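Side-chain contacts in glycoside hydrolase family 88 protein (Bacteroides vulgatus, PDB 4Q88), which probably acts as a glycoside hydrolase of family 88, although its substrate and activity remain uncharacterised: residues A108-Y111 / K112-P115; H140-D143 / A144-M147; Y146-M149 / P150-V153; K205-S209 / R210-W214; F342-G345 / A346-A350. All coordinates share one frame; numbering follows the deposited sequence.

Interaction 1 of 5, residues A108-Y111 / K112-P115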
loop_
_atom_site.group_PDB
_atom_site.type_symbol
_atom_site.label_atom_id
_atom_site.label_comp_id
_atom_site.label_asym_id
_atom_site.label_seq_id
_atom_site.Cartn_x
_atom_site.Cartn_y
_atom_site.Cartn_z
ATOM N N ALA A 108 -2.296 -15.506 -1.023
ATOM C CA ALA A 108 -1.686 -16.074 0.192
ATOM C C ALA A 108 -2.597 -15.996 1.420
ATOM O O ALA A 108 -2.720 -16.976 2.213
ATOM C CB ALA A 108 -0.380 -15.372 0.511
ATOM N N ASP A 109 -3.229 -14.839 1.616
ATOM C CA ASP A 109 -4.177 -14.663 2.732
ATOM C C ASP A 109 -5.312 -15.672 2.643
ATOM O O ASP A 109 -5.706 -16.270 3.651
ATOM C CB ASP A 109 -4.782 -13.272 2.740
ATOM C CG ASP A 109 -3.789 -12.187 3.139
ATOM O OD1 ASP A 109 -2.697 -12.475 3.678
ATOM O OD2 ASP A 109 -4.140 -10.995 2.869
ATOM N N LEU A 110 -5.818 -15.875 1.442
ATOM C CA LEU A 110 -6.911 -16.849 1.239
ATOM C C LEU A 110 -6.456 -18.317 1.413
ATOM O O LEU A 110 -7.176 -19.149 1.991
ATOM C CB LEU A 110 -7.561 -16.614 -0.117
ATOM C CG LEU A 110 -8.359 -15.319 -0.218
ATOM C CD1 LEU A 110 -8.757 -15.079 -1.657
ATOM C CD2 LEU A 110 -9.574 -15.295 0.713
ATOM N N TYR A 111 -5.256 -18.622 0.954
ATOM C CA TYR A 111 -4.635 -19.918 1.237
ATOM C C TYR A 111 -4.511 -20.209 2.732
ATOM O O TYR A 111 -4.775 -21.343 3.197
ATOM C CB TYR A 111 -3.260 -19.952 0.603
ATOM C CG TYR A 111 -2.490 -21.212 0.882
ATOM C CD1 TYR A 111 -1.786 -21.366 2.049
ATOM C CD2 TYR A 111 -2.481 -22.257 -0.041
ATOM C CE1 TYR A 111 -1.068 -22.527 2.335
ATOM C CE2 TYR A 111 -1.767 -23.426 0.238
ATOM C CZ TYR A 111 -1.097 -23.546 1.422
ATOM O OH TYR A 111 -0.395 -24.674 1.693
ATOM N N LYS A 112 -4.036 -19.238 3.510
ATOM C CA LYS A 112 -3.946 -19.487 4.949
ATOM C C LYS A 112 -5.267 -19.893 5.586
ATOM O O LYS A 112 -5.293 -20.721 6.522
ATOM C CB LYS A 112 -3.366 -18.263 5.676
ATOM C CG LYS A 112 -1.877 -18.094 5.431
ATOM C CD LYS A 112 -1.039 -19.288 5.915
ATOM C CE LYS A 112 -1.195 -19.550 7.405
ATOM N NZ LYS A 112 -0.727 -18.388 8.242
ATOM N N LEU A 113 -6.356 -19.323 5.104
ATOM C CA LEU A 113 -7.691 -19.669 5.609
ATOM C C LEU A 113 -8.158 -21.054 5.215
ATOM O O LEU A 113 -8.886 -21.711 5.987
ATOM C CB LEU A 113 -8.761 -18.666 5.155
ATOM C CG LEU A 113 -8.490 -17.227 5.534
ATOM C CD1 LEU A 113 -9.600 -16.338 4.989
ATOM C CD2 LEU A 113 -8.355 -17.066 7.039
ATOM N N ASP A 114 -7.761 -21.505 4.027
ATOM C CA ASP A 114 -8.285 -22.776 3.467
ATOM C C ASP A 114 -7.236 -23.282 2.480
ATOM O O ASP A 114 -7.325 -22.991 1.273
ATOM C CB ASP A 114 -9.625 -22.494 2.783
ATOM C CG ASP A 114 -10.228 -23.707 2.113
ATOM O OD1 ASP A 114 -9.998 -24.832 2.598
ATOM O OD2 ASP A 114 -10.947 -23.514 1.099
ATOM N N PRO A 115 -6.202 -23.962 3.002
ATOM C CA PRO A 115 -5.064 -24.333 2.182
ATOM C C PRO A 115 -5.428 -25.231 1.051
ATOM O O PRO A 115 -6.154 -26.203 1.231
ATOM C CB PRO A 115 -4.132 -25.041 3.166
ATOM C CG PRO A 115 -4.413 -24.345 4.460
ATOM C CD PRO A 115 -5.897 -24.123 4.433
#
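Pro115 lies across one face of the Tyr111 ring and closes off the last turn of helix 103-113. Its CA stands over the middle of the ring, 4.0 Å from the centroid and 12° off the normal, which makes a CH-pi contact. Pro115 CB reaches Tyr111 CZ at 3.8 Å, nearer the hydroxyl end, and the two side chains cross at about a right angle. Tyr111 is set up for this by chi1 of 177°: CG is turned beside its own carbonyl carbon, and the ring swings toward the residues that follow. The backbone brings the proline round. Asp114 is the first residue to leave helical angles, and its N donates to Leu110 O at 3.2 Å and, weakly, to Tyr111 O at 3.1 Å. Pro115 has no N-H to offer, but its CD rests 3.2 Å from Tyr111 O. Replacing the tyrosine with an alanine would probably uncover Pro115 CA and CB, and the turn after the helix would lose the flat surface it folds against.

The Leu113 side is looser: its CD1 approaches Leu110 CD2 at 4.4 Å, and Leu113, Asp114 and Lys112 are largely solvent-exposed. The charged ends of Lys112 and Asp114 have partners beyond the turn, Asp157 and Lys119, while Asp109 pairs with Lys154. Leu110 packs inward on Leu61, Ile65 and Ala68 of helix 58-70, and Ala108 and Tyr111 lie against Ile158 of helix 144-159, so helix 103-113 ends between these two helices.

Interaction 2 of 5, residues H140-D143 / A144-M147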
loop_
_atom_site.group_PDB
_atom_site.type_symbol
_atom_site.label_atom_id
_atom_site.label_comp_id
_atom_site.label_asym_id
_atom_site.label_seq_id
_atom_site.Cartn_x
_atom_site.Cartn_y
_atom_site.Cartn_z
ATOM N N HIS A 140 11.831 -0.802 -9.116
ATOM C CA HIS A 140 12.454 0.420 -9.672
ATOM C C HIS A 140 11.526 1.664 -9.605
ATOM O O HIS A 140 11.831 2.718 -10.211
ATOM C CB HIS A 140 12.873 0.194 -11.175
ATOM C CG HIS A 140 11.780 -0.385 -12.035
ATOM N ND1 HIS A 140 10.874 0.388 -12.724
ATOM C CD2 HIS A 140 11.461 -1.668 -12.320
ATOM C CE1 HIS A 140 10.018 -0.396 -13.365
ATOM N NE2 HIS A 140 10.372 -1.651 -13.160
ATOM N N TRP A 141 10.389 1.524 -8.913
ATOM C CA TRP A 141 9.445 2.630 -8.643
ATOM C C TRP A 141 8.949 2.433 -7.223
ATOM O O TRP A 141 8.818 1.273 -6.772
ATOM C CB TRP A 141 8.359 2.729 -9.730
ATOM C CG TRP A 141 7.259 1.767 -9.629
ATOM C CD1 TRP A 141 5.968 2.059 -9.303
ATOM C CD2 TRP A 141 7.302 0.346 -9.893
ATOM N NE1 TRP A 141 5.199 0.892 -9.315
ATOM C CE2 TRP A 141 6.010 -0.167 -9.631
ATOM C CE3 TRP A 141 8.320 -0.547 -10.243
ATOM C CZ2 TRP A 141 5.710 -1.519 -9.727
ATOM C CZ3 TRP A 141 8.025 -1.896 -10.314
ATOM C CH2 TRP A 141 6.723 -2.362 -10.089
ATOM N N VAL A 142 8.732 3.511 -6.471
ATOM C CA VAL A 142 8.545 3.337 -5.029
ATOM C C VAL A 142 7.275 2.535 -4.683
ATOM O O VAL A 142 7.266 1.787 -3.706
ATOM C CB VAL A 142 8.576 4.678 -4.279
ATOM C CG1 VAL A 142 7.319 5.484 -4.554
ATOM C CG2 VAL A 142 8.709 4.456 -2.768
ATOM N N ASP A 143 6.247 2.630 -5.535
ATOM C CA ASP A 143 4.970 1.972 -5.272
ATOM C C ASP A 143 5.158 0.425 -5.153
ATOM O O ASP A 143 4.379 -0.267 -4.494
ATOM C CB ASP A 143 3.914 2.232 -6.332
ATOM C CG ASP A 143 3.869 3.648 -6.883
ATOM O OD1 ASP A 143 4.878 4.362 -6.953
ATOM O OD2 ASP A 143 2.806 3.991 -7.375
ATOM N N ALA A 144 6.198 -0.101 -5.801
ATOM C CA ALA A 144 6.532 -1.515 -5.803
ATOM C C ALA A 144 6.695 -2.036 -4.412
ATOM O O ALA A 144 6.426 -3.222 -4.157
ATOM C CB ALA A 144 7.816 -1.797 -6.552
ATOM N N LEU A 145 7.168 -1.192 -3.496
ATOM C CA LEU A 145 7.280 -1.667 -2.142
ATOM C C LEU A 145 5.973 -2.156 -1.528
ATOM O O LEU A 145 5.968 -3.160 -0.800
ATOM C CB LEU A 145 7.964 -0.638 -1.225
ATOM C CG LEU A 145 9.345 -0.116 -1.678
ATOM C CD1 LEU A 145 9.905 0.799 -0.586
ATOM C CD2 LEU A 145 10.301 -1.277 -1.944
ATOM N N TYR A 146 4.876 -1.435 -1.696
ATOM C CA TYR A 146 3.624 -1.944 -1.218
ATOM C C TYR A 146 3.185 -3.130 -2.058
ATOM O O TYR A 146 2.614 -4.097 -1.514
ATOM C CB TYR A 146 2.547 -0.846 -1.219
ATOM C CG TYR A 146 1.245 -1.312 -0.617
ATOM C CD1 TYR A 146 0.297 -1.989 -1.387
ATOM C CD2 TYR A 146 0.970 -1.144 0.740
ATOM C CE1 TYR A 146 -0.879 -2.463 -0.793
ATOM C CE2 TYR A 146 -0.188 -1.578 1.310
ATOM C CZ TYR A 146 -1.103 -2.281 0.557
ATOM O OH TYR A 146 -2.251 -2.737 1.183
HETATM N N MSE A 147 3.393 -3.073 -3.373
HETATM C CA MSE A 147 2.886 -4.163 -4.215
HETATM C C MSE A 147 3.538 -5.518 -3.840
HETATM O O MSE A 147 2.895 -6.568 -3.860
HETATM C CB MSE A 147 3.123 -3.828 -5.674
HETATM C CG MSE A 147 2.492 -2.539 -6.167
HETATM SE SE MSE A 147 0.626 -2.228 -5.590
HETATM C CE MSE A 147 0.865 -0.316 -5.214
#
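The indole of Trp141 takes Ala144 CB on one face: the methyl lies 3.6 Å from the centroid of the six-membered ring and only 6° off its normal, a CH-pi contact. Ala144 CB is nearest to CH2, at 3.7 Å. The CE3 side of the same indole rises over the centre of the His140 ring, 3.5 Å above that plane, and the Trp141 ring also stacks with Phe97. Trp141 holds CG between its backbone N and carbonyl carbon, chi1 79°, a crowded position that folds the indole back under the turn and onto the alanine.

That turn is a type I beta turn from Trp141 to Ala144, fastened by Ala144 N to Trp141 O at 3.1 Å. Its donor stands above the carbonyl plane, as does that of the next bond, Leu145 N to Val142 O at 3.0 Å. Asp143 O then accepts Met147 N at 3.2 Å, in the carbonyl plane and nearly straight at 162°, with Tyr146 N as a weak second donor. The turn thus runs into the first coil of helix 144-159. Side chains follow the backbone more loosely: Val142 CG2 and Leu145 CD1 meet at 4.4 Å, and the methyl CE of Met147, a selenomethionine, curls back to Asp143 CB at 4.1 Å.

The chemistry is divided. Backbone N-H groups at the helix start are met by carbonyls of the incoming loop, whereas the aromatic face accepts a methyl, so the position of Ala144 is fixed by one polar bond and one dispersive contact on the same residue.

Interaction 3 of 5, residues Y146-M149 / P150-V153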
loop_
_atom_site.group_PDB
_atom_site.type_symbol
_atom_site.label_atom_id
_atom_site.label_comp_id
_atom_site.label_asym_id
_atom_site.label_seq_id
_atom_site.Cartn_x
_atom_site.Cartn_y
_atom_site.Cartn_z
ATOM N N TYR A 146 4.876 -1.435 -1.696
ATOM C CA TYR A 146 3.624 -1.944 -1.218
ATOM C C TYR A 146 3.185 -3.130 -2.058
ATOM O O TYR A 146 2.614 -4.097 -1.514
ATOM C CB TYR A 146 2.547 -0.846 -1.219
ATOM C CG TYR A 146 1.245 -1.312 -0.617
ATOM C CD1 TYR A 146 0.297 -1.989 -1.387
ATOM C CD2 TYR A 146 0.970 -1.144 0.740
ATOM C CE1 TYR A 146 -0.879 -2.463 -0.793
ATOM C CE2 TYR A 146 -0.188 -1.578 1.310
ATOM C CZ TYR A 146 -1.103 -2.281 0.557
ATOM O OH TYR A 146 -2.251 -2.737 1.183
HETATM N N MSE A 147 3.393 -3.073 -3.373
HETATM C CA MSE A 147 2.886 -4.163 -4.215
HETATM C C MSE A 147 3.538 -5.518 -3.840
HETATM O O MSE A 147 2.895 -6.568 -3.860
HETATM C CB MSE A 147 3.123 -3.828 -5.674
HETATM C CG MSE A 147 2.492 -2.539 -6.167
HETATM SE SE MSE A 147 0.626 -2.228 -5.590
HETATM C CE MSE A 147 0.865 -0.316 -5.214
ATOM N N VAL A 148 4.811 -5.476 -3.525
ATOM C CA VAL A 148 5.620 -6.699 -3.436
ATOM C C VAL A 148 6.266 -7.005 -2.103
ATOM O O VAL A 148 6.371 -8.208 -1.736
ATOM C CB VAL A 148 6.634 -6.814 -4.606
ATOM C CG1 VAL A 148 7.076 -8.246 -4.778
ATOM C CG2 VAL A 148 6.043 -6.345 -5.934
HETATM N N MSE A 149 6.664 -6.021 -1.300
HETATM C CA MSE A 149 7.269 -6.397 -0.018
HETATM C C MSE A 149 6.372 -7.327 0.799
HETATM O O MSE A 149 6.873 -8.300 1.366
HETATM C CB MSE A 149 7.765 -5.262 0.914
HETATM C CG MSE A 149 8.925 -4.475 0.316
HETATM SE SE MSE A 149 9.994 -3.502 1.625
HETATM C CE MSE A 149 8.534 -2.496 2.387
ATOM N N PRO A 150 5.068 -7.044 0.949
ATOM C CA PRO A 150 4.248 -7.965 1.760
ATOM C C PRO A 150 4.058 -9.374 1.113
ATOM O O PRO A 150 3.828 -10.355 1.826
ATOM C CB PRO A 150 2.905 -7.250 1.873
ATOM C CG PRO A 150 3.169 -5.844 1.453
ATOM C CD PRO A 150 4.278 -5.920 0.453
ATOM N N VAL A 151 4.180 -9.492 -0.192
ATOM C CA VAL A 151 4.247 -10.814 -0.847
ATOM C C VAL A 151 5.396 -11.654 -0.242
ATOM O O VAL A 151 5.237 -12.859 0.071
ATOM C CB VAL A 151 4.511 -10.672 -2.349
ATOM C CG1 VAL A 151 4.674 -12.040 -2.953
ATOM C CG2 VAL A 151 3.342 -9.950 -3.010
HETATM N N MSE A 152 6.540 -11.010 -0.002
HETATM C CA MSE A 152 7.707 -11.724 0.450
HETATM C C MSE A 152 7.446 -12.338 1.823
HETATM O O MSE A 152 7.775 -13.547 2.045
HETATM C CB MSE A 152 9.000 -10.878 0.469
HETATM C CG MSE A 152 9.345 -10.060 -0.798
HETATM SE SE MSE A 152 9.371 -11.181 -2.403
HETATM C CE MSE A 152 11.266 -11.580 -2.472
ATOM N N VAL A 153 6.863 -11.569 2.761
ATOM C CA VAL A 153 6.641 -12.096 4.119
ATOM C C VAL A 153 5.483 -13.090 4.151
ATOM O O VAL A 153 5.513 -14.059 4.940
ATOM C CB VAL A 153 6.460 -10.996 5.199
ATOM C CG1 VAL A 153 7.762 -10.214 5.358
ATOM C CG2 VAL A 153 5.283 -10.053 4.910
#
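A proline kink in helix 144-159 is built round Pro150, whose ring wedges between Tyr146 O and the side chain of Met149. Pro150 CD stands 3.2 Å from Tyr146 O, the carbonyl that a regular helix would join to the N of residue 150, and Pro150 CG follows at 3.5 Å. With no N-H at this position the usual bond cannot form, and Val151 N, though it carries a hydrogen, does not bond to Met147 O. The same CD packs 3.6 Å from Met149 CB.

Helical bonding resumes one residue later. Met152 N donates to Val148 O at 3.3 Å, nearly along the C=O axis, with a weak share to Met149 O. Such a break is what proline imposes within a helix: the two carbonyls passed over are not wasted, because Gln105 NE2 donates to both Tyr146 O and Met147 O. An alanine in place of the proline would probably open a gap beside Met149 CB and remove the block that keeps Tyr146 O for Gln105.

Val151 fits onto the bend through its beta branch. With chi1 at 176°, CG1 lies beside its own carbonyl carbon while CG2 turns back to within 3.5 Å of Met147 O. Val148 CG1 bridges two successors, touching Val151 CB at 4.3 Å and the selenium of Met152, a selenomethionine, at 4.4 Å. Met127 of helix 117-132 touches Val148, Val151 and Met152. Met149, also a selenomethionine, reaches away from them to Ala218 and Val222 of helix 209-225 and to Leu168 of helix 163-179.

Interaction 4 of 5, residues K205-S209 / R210-W214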
loop_
_atom_site.group_PDB
_atom_site.type_symbol
_atom_site.label_atom_id
_atom_site.label_comp_id
_atom_site.label_asym_id
_atom_site.label_seq_id
_atom_site.Cartn_x
_atom_site.Cartn_y
_atom_site.Cartn_z
ATOM N N LYS A 205 12.878 19.762 -2.790
ATOM C CA LYS A 205 12.882 18.350 -3.116
ATOM C C LYS A 205 11.469 17.840 -3.295
ATOM O O LYS A 205 10.560 18.227 -2.537
ATOM C CB LYS A 205 13.541 17.576 -2.001
ATOM C CG LYS A 205 15.047 17.855 -1.894
ATOM C CD LYS A 205 15.712 17.117 -0.734
ATOM C CE LYS A 205 17.276 17.202 -0.875
ATOM N NZ LYS A 205 17.983 16.320 0.116
ATOM N N ASP A 206 11.243 17.073 -4.347
ATOM C CA ASP A 206 9.916 16.588 -4.727
ATOM C C ASP A 206 9.644 15.129 -4.300
ATOM O O ASP A 206 10.107 14.182 -4.957
ATOM C CB ASP A 206 9.737 16.721 -6.234
ATOM C CG ASP A 206 8.278 16.604 -6.670
ATOM O OD1 ASP A 206 7.339 16.531 -5.820
ATOM O OD2 ASP A 206 8.106 16.623 -7.925
ATOM N N PHE A 207 8.927 14.963 -3.195
ATOM C CA PHE A 207 8.573 13.668 -2.636
ATOM C C PHE A 207 7.077 13.439 -2.825
ATOM O O PHE A 207 6.254 14.197 -2.271
ATOM C CB PHE A 207 8.973 13.580 -1.160
ATOM C CG PHE A 207 10.456 13.669 -0.927
ATOM C CD1 PHE A 207 11.270 12.611 -1.274
ATOM C CD2 PHE A 207 11.010 14.773 -0.299
ATOM C CE1 PHE A 207 12.621 12.657 -1.048
ATOM C CE2 PHE A 207 12.356 14.837 -0.083
ATOM C CZ PHE A 207 13.177 13.786 -0.460
ATOM N N TRP A 208 6.729 12.449 -3.650
ATOM C CA TRP A 208 5.325 12.184 -3.922
ATOM C C TRP A 208 4.648 11.535 -2.750
ATOM O O TRP A 208 5.072 10.450 -2.319
ATOM C CB TRP A 208 5.196 11.311 -5.159
ATOM C CG TRP A 208 3.826 11.021 -5.621
ATOM C CD1 TRP A 208 2.787 11.891 -5.703
ATOM C CD2 TRP A 208 3.362 9.788 -6.173
ATOM N NE1 TRP A 208 1.671 11.249 -6.232
ATOM C CE2 TRP A 208 2.015 9.961 -6.524
ATOM C CE3 TRP A 208 3.954 8.521 -6.356
ATOM C CZ2 TRP A 208 1.250 8.942 -7.128
ATOM C CZ3 TRP A 208 3.156 7.479 -6.904
ATOM C CH2 TRP A 208 1.821 7.706 -7.255
ATOM N N SER A 209 3.524 12.096 -2.304
ATOM C CA SER A 209 2.783 11.579 -1.142
ATOM C C SER A 209 2.299 10.156 -1.288
ATOM O O SER A 209 2.615 9.315 -0.412
ATOM C CB SER A 209 1.534 12.457 -0.833
ATOM O OG SER A 209 0.794 11.962 0.280
ATOM N N ARG A 210 1.543 9.822 -2.333
ATOM C CA ARG A 210 1.035 8.430 -2.422
ATOM C C ARG A 210 2.248 7.478 -2.504
ATOM O O ARG A 210 2.228 6.399 -1.897
ATOM C CB ARG A 210 0.070 8.252 -3.609
ATOM C CG ARG A 210 -0.167 6.821 -3.856
ATOM C CD ARG A 210 -1.447 6.535 -4.606
ATOM N NE ARG A 210 -1.438 6.907 -6.010
ATOM C CZ ARG A 210 -2.323 7.718 -6.586
ATOM N NH1 ARG A 210 -2.270 7.913 -7.919
ATOM N NH2 ARG A 210 -3.252 8.330 -5.881
ATOM N N GLY A 211 3.333 7.880 -3.161
ATOM C CA GLY A 211 4.565 7.047 -3.255
ATOM C C GLY A 211 5.113 6.694 -1.864
ATOM O O GLY A 211 5.398 5.522 -1.532
ATOM N N ASP A 212 5.329 7.709 -1.051
ATOM C CA ASP A 212 5.780 7.508 0.300
ATOM C C ASP A 212 4.747 6.832 1.177
ATOM O O ASP A 212 5.140 6.026 2.084
ATOM C CB ASP A 212 6.333 8.767 0.933
ATOM C CG ASP A 212 7.710 9.075 0.442
ATOM O OD1 ASP A 212 8.626 8.434 0.946
ATOM O OD2 ASP A 212 7.863 9.842 -0.568
ATOM N N GLY A 213 3.473 7.050 0.898
ATOM C CA GLY A 213 2.408 6.261 1.564
ATOM C C GLY A 213 2.553 4.775 1.302
ATOM O O GLY A 213 2.470 3.955 2.223
ATOM N N TRP A 214 2.742 4.421 0.025
ATOM C CA TRP A 214 2.937 3.006 -0.308
ATOM C C TRP A 214 4.109 2.429 0.516
ATOM O O TRP A 214 3.995 1.355 1.150
ATOM C CB TRP A 214 3.235 2.825 -1.803
ATOM C CG TRP A 214 2.119 3.067 -2.767
ATOM C CD1 TRP A 214 2.203 3.822 -3.907
ATOM C CD2 TRP A 214 0.777 2.535 -2.751
ATOM N NE1 TRP A 214 1.040 3.763 -4.580
ATOM C CE2 TRP A 214 0.127 3.040 -3.871
ATOM C CE3 TRP A 214 0.058 1.721 -1.885
ATOM C CZ2 TRP A 214 -1.186 2.740 -4.162
ATOM C CZ3 TRP A 214 -1.268 1.448 -2.181
ATOM C CH2 TRP A 214 -1.855 1.938 -3.312
#
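Arg210 runs alongside Trp208, both side chains pointing the same way, and its aliphatic root lies over the indole face. Arg210 CB stands 4.0 Å from the centroid of the six-membered ring, a CH-pi contact, while NE comes 3.6 Å from Trp208 CZ2. The guanidinium, NE included, is turned steeply: its plane is 74° from the ring plane, CZ2 lies over its face and NH1 is at the ring's edge. The bend is at chi3, 72°, after an extended start. On the same indole face Gly211 N approaches Trp208 CE3 at 3.3 Å; a CB on Gly211 would clash with CE3, so the glycine lets the backbone come this close.

Trp208 is the N-cap of helix 209-225. Its O accepts Asp212 N at 3.0 Å in a nearly straight bond, and Ser209 O accepts Gly213 N at 2.8 Å. Asp212 OD2 lies near Phe207 CB at 3.9 Å, its other oxygen, OD1, being held by Tyr187 N.

Farther out, Gln322 and Arg189 place the tryptophan, one bonding NE1 and the other making a cation-pi contact. The arginine end is held by Ser273 OG and by the carbonyls of Gln322 and Pro323. Gln322 thus serves both side chains. The oxygens that hold NH1 and NH2 here are neutral, so they probably stabilise the buried charge by hydrogen bonds, while the indole packs against both the CB-CG stem and the guanidinium.

Interaction 5 of 5, residues F342-G345 / A346-A350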
loop_
_atom_site.group_PDB
_atom_site.type_symbol
_atom_site.label_atom_id
_atom_site.label_comp_id
_atom_site.label_asym_id
_atom_site.label_seq_id
_atom_site.Cartn_x
_atom_site.Cartn_y
_atom_site.Cartn_z
ATOM N N PHE A 342 -8.391 1.639 -5.441
ATOM C CA PHE A 342 -7.203 1.517 -4.636
ATOM C C PHE A 342 -7.197 2.455 -3.437
ATOM O O PHE A 342 -6.628 2.131 -2.398
ATOM C CB PHE A 342 -5.935 1.691 -5.490
ATOM C CG PHE A 342 -5.755 3.079 -6.028
ATOM C CD1 PHE A 342 -5.096 4.051 -5.277
ATOM C CD2 PHE A 342 -6.213 3.402 -7.277
ATOM C CE1 PHE A 342 -4.971 5.363 -5.762
ATOM C CE2 PHE A 342 -6.091 4.704 -7.763
ATOM C CZ PHE A 342 -5.467 5.671 -7.011
ATOM N N GLY A 343 -7.848 3.604 -3.593
ATOM C CA GLY A 343 -8.017 4.612 -2.563
ATOM C C GLY A 343 -9.012 4.210 -1.506
ATOM O O GLY A 343 -8.825 4.463 -0.343
ATOM N N ILE A 344 -10.052 3.512 -1.924
ATOM C CA ILE A 344 -10.991 2.887 -0.995
ATOM C C ILE A 344 -10.256 1.817 -0.213
ATOM O O ILE A 344 -10.384 1.746 0.990
ATOM C CB ILE A 344 -12.172 2.285 -1.732
ATOM C CG1 ILE A 344 -12.988 3.436 -2.349
ATOM C CG2 ILE A 344 -13.005 1.395 -0.795
ATOM C CD1 ILE A 344 -14.090 3.020 -3.284
ATOM N N GLY A 345 -9.402 1.069 -0.892
ATOM C CA GLY A 345 -8.553 0.103 -0.184
ATOM C C GLY A 345 -7.701 0.732 0.934
ATOM O O GLY A 345 -7.682 0.251 2.099
ATOM N N ALA A 346 -6.988 1.787 0.564
ATOM C CA ALA A 346 -6.193 2.539 1.537
ATOM C C ALA A 346 -7.005 3.105 2.706
ATOM O O ALA A 346 -6.609 2.948 3.884
ATOM C CB ALA A 346 -5.427 3.637 0.836
ATOM N N PHE A 347 -8.170 3.698 2.400
ATOM C CA PHE A 347 -9.098 4.161 3.416
ATOM C C PHE A 347 -9.505 3.046 4.402
ATOM O O PHE A 347 -9.416 3.224 5.599
ATOM C CB PHE A 347 -10.319 4.790 2.783
ATOM C CG PHE A 347 -11.317 5.340 3.782
ATOM C CD1 PHE A 347 -12.237 4.504 4.394
ATOM C CD2 PHE A 347 -11.302 6.677 4.132
ATOM C CE1 PHE A 347 -13.154 5.021 5.338
ATOM C CE2 PHE A 347 -12.212 7.190 5.044
ATOM C CZ PHE A 347 -13.106 6.367 5.643
ATOM N N LEU A 348 -9.836 1.886 3.866
ATOM C CA LEU A 348 -10.198 0.736 4.724
ATOM C C LEU A 348 -9.065 0.267 5.620
ATOM O O LEU A 348 -9.310 -0.099 6.783
ATOM C CB LEU A 348 -10.765 -0.420 3.890
ATOM C CG LEU A 348 -12.068 -0.139 3.168
ATOM C CD1 LEU A 348 -12.311 -1.243 2.152
ATOM C CD2 LEU A 348 -13.229 -0.039 4.102
ATOM N N LEU A 349 -7.819 0.268 5.139
ATOM C CA LEU A 349 -6.701 -0.078 6.013
ATOM C C LEU A 349 -6.693 0.883 7.202
ATOM O O LEU A 349 -6.625 0.459 8.367
ATOM C CB LEU A 349 -5.343 0.017 5.249
ATOM C CG LEU A 349 -5.068 -0.928 4.073
ATOM C CD1 LEU A 349 -3.706 -0.586 3.429
ATOM C CD2 LEU A 349 -5.085 -2.362 4.539
ATOM N N ALA A 350 -6.790 2.188 6.917
ATOM C CA ALA A 350 -6.731 3.207 7.980
ATOM C C ALA A 350 -7.897 3.019 8.960
ATOM O O ALA A 350 -7.702 3.052 10.176
ATOM C CB ALA A 350 -6.793 4.620 7.388
#
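Ile344 and Leu348 are brought together by matching rotations about their first side-chain bonds. In Ile344 chi1 of -67° leaves the branch CG2 opposite the backbone N, whereas in Leu348 chi1 of -64° puts CG beside the N and chi2 of 167° stretches CD1 back down the helix. The two side chains lie alongside each other, one turn apart, and Ile344 CG2 meets Leu348 CD1 at 4.0 Å. The leucine leans on the same carbonyl that anchors its turn: Leu348 CG is 3.3 Å from Ile344 O, which also accepts Leu348 N at 2.9 Å.

The surrounding bonds are those of an undistorted alpha-helix: Ala346 N donates to Phe342 O, Phe347 N to Gly343 O and Leu349 N to Gly345 O. Between them Gly343 and Gly345 contribute backbone alone, and their carbonyls are brushed by the next side chains: Phe347 CB comes within 3.5 Å of Gly343 O, and Leu349 CG within the same distance of Gly345 O. The ring of Phe347, by contrast with the end of Leu348, leads away from the preceding turn.

All of these residues are buried, and helix 341-358 faces several neighbours. Ile344 and Phe347 pack on helix 13-30 through Val23, Tyr27 and Ile19. Leu348 touches Tyr44 and Val51 of helix 39-55, and Leu349 meets Glu50 there and Tyr280 of helix 272-287, while Ala346 rests on Ala276 and Leu277.

In the fold
Interactions 1 to 5 come in numerical order along the chain, with 2 and 3 overlapping on helix 144-159, sharing Tyr146 and Met147, their centres about 9 Å apart. All but interaction 1 lie near the middle of this helical fold, consistent with the alpha/alpha barrel expected of family 88. Interaction 4, at the start of helix 209-225, touches them, with Trp214 against Tyr146 and Met147. Interaction 5, on helix 341-358, is centred about 17 Å from interactions 2, 3 and 4 yet meets all three, through Leu349 with Tyr146 and Phe342 with Arg210. Interactions 2 to 5 tie these three helices together in the interior; interaction 1 stands apart, nearest atoms about 6 Å from interaction 3.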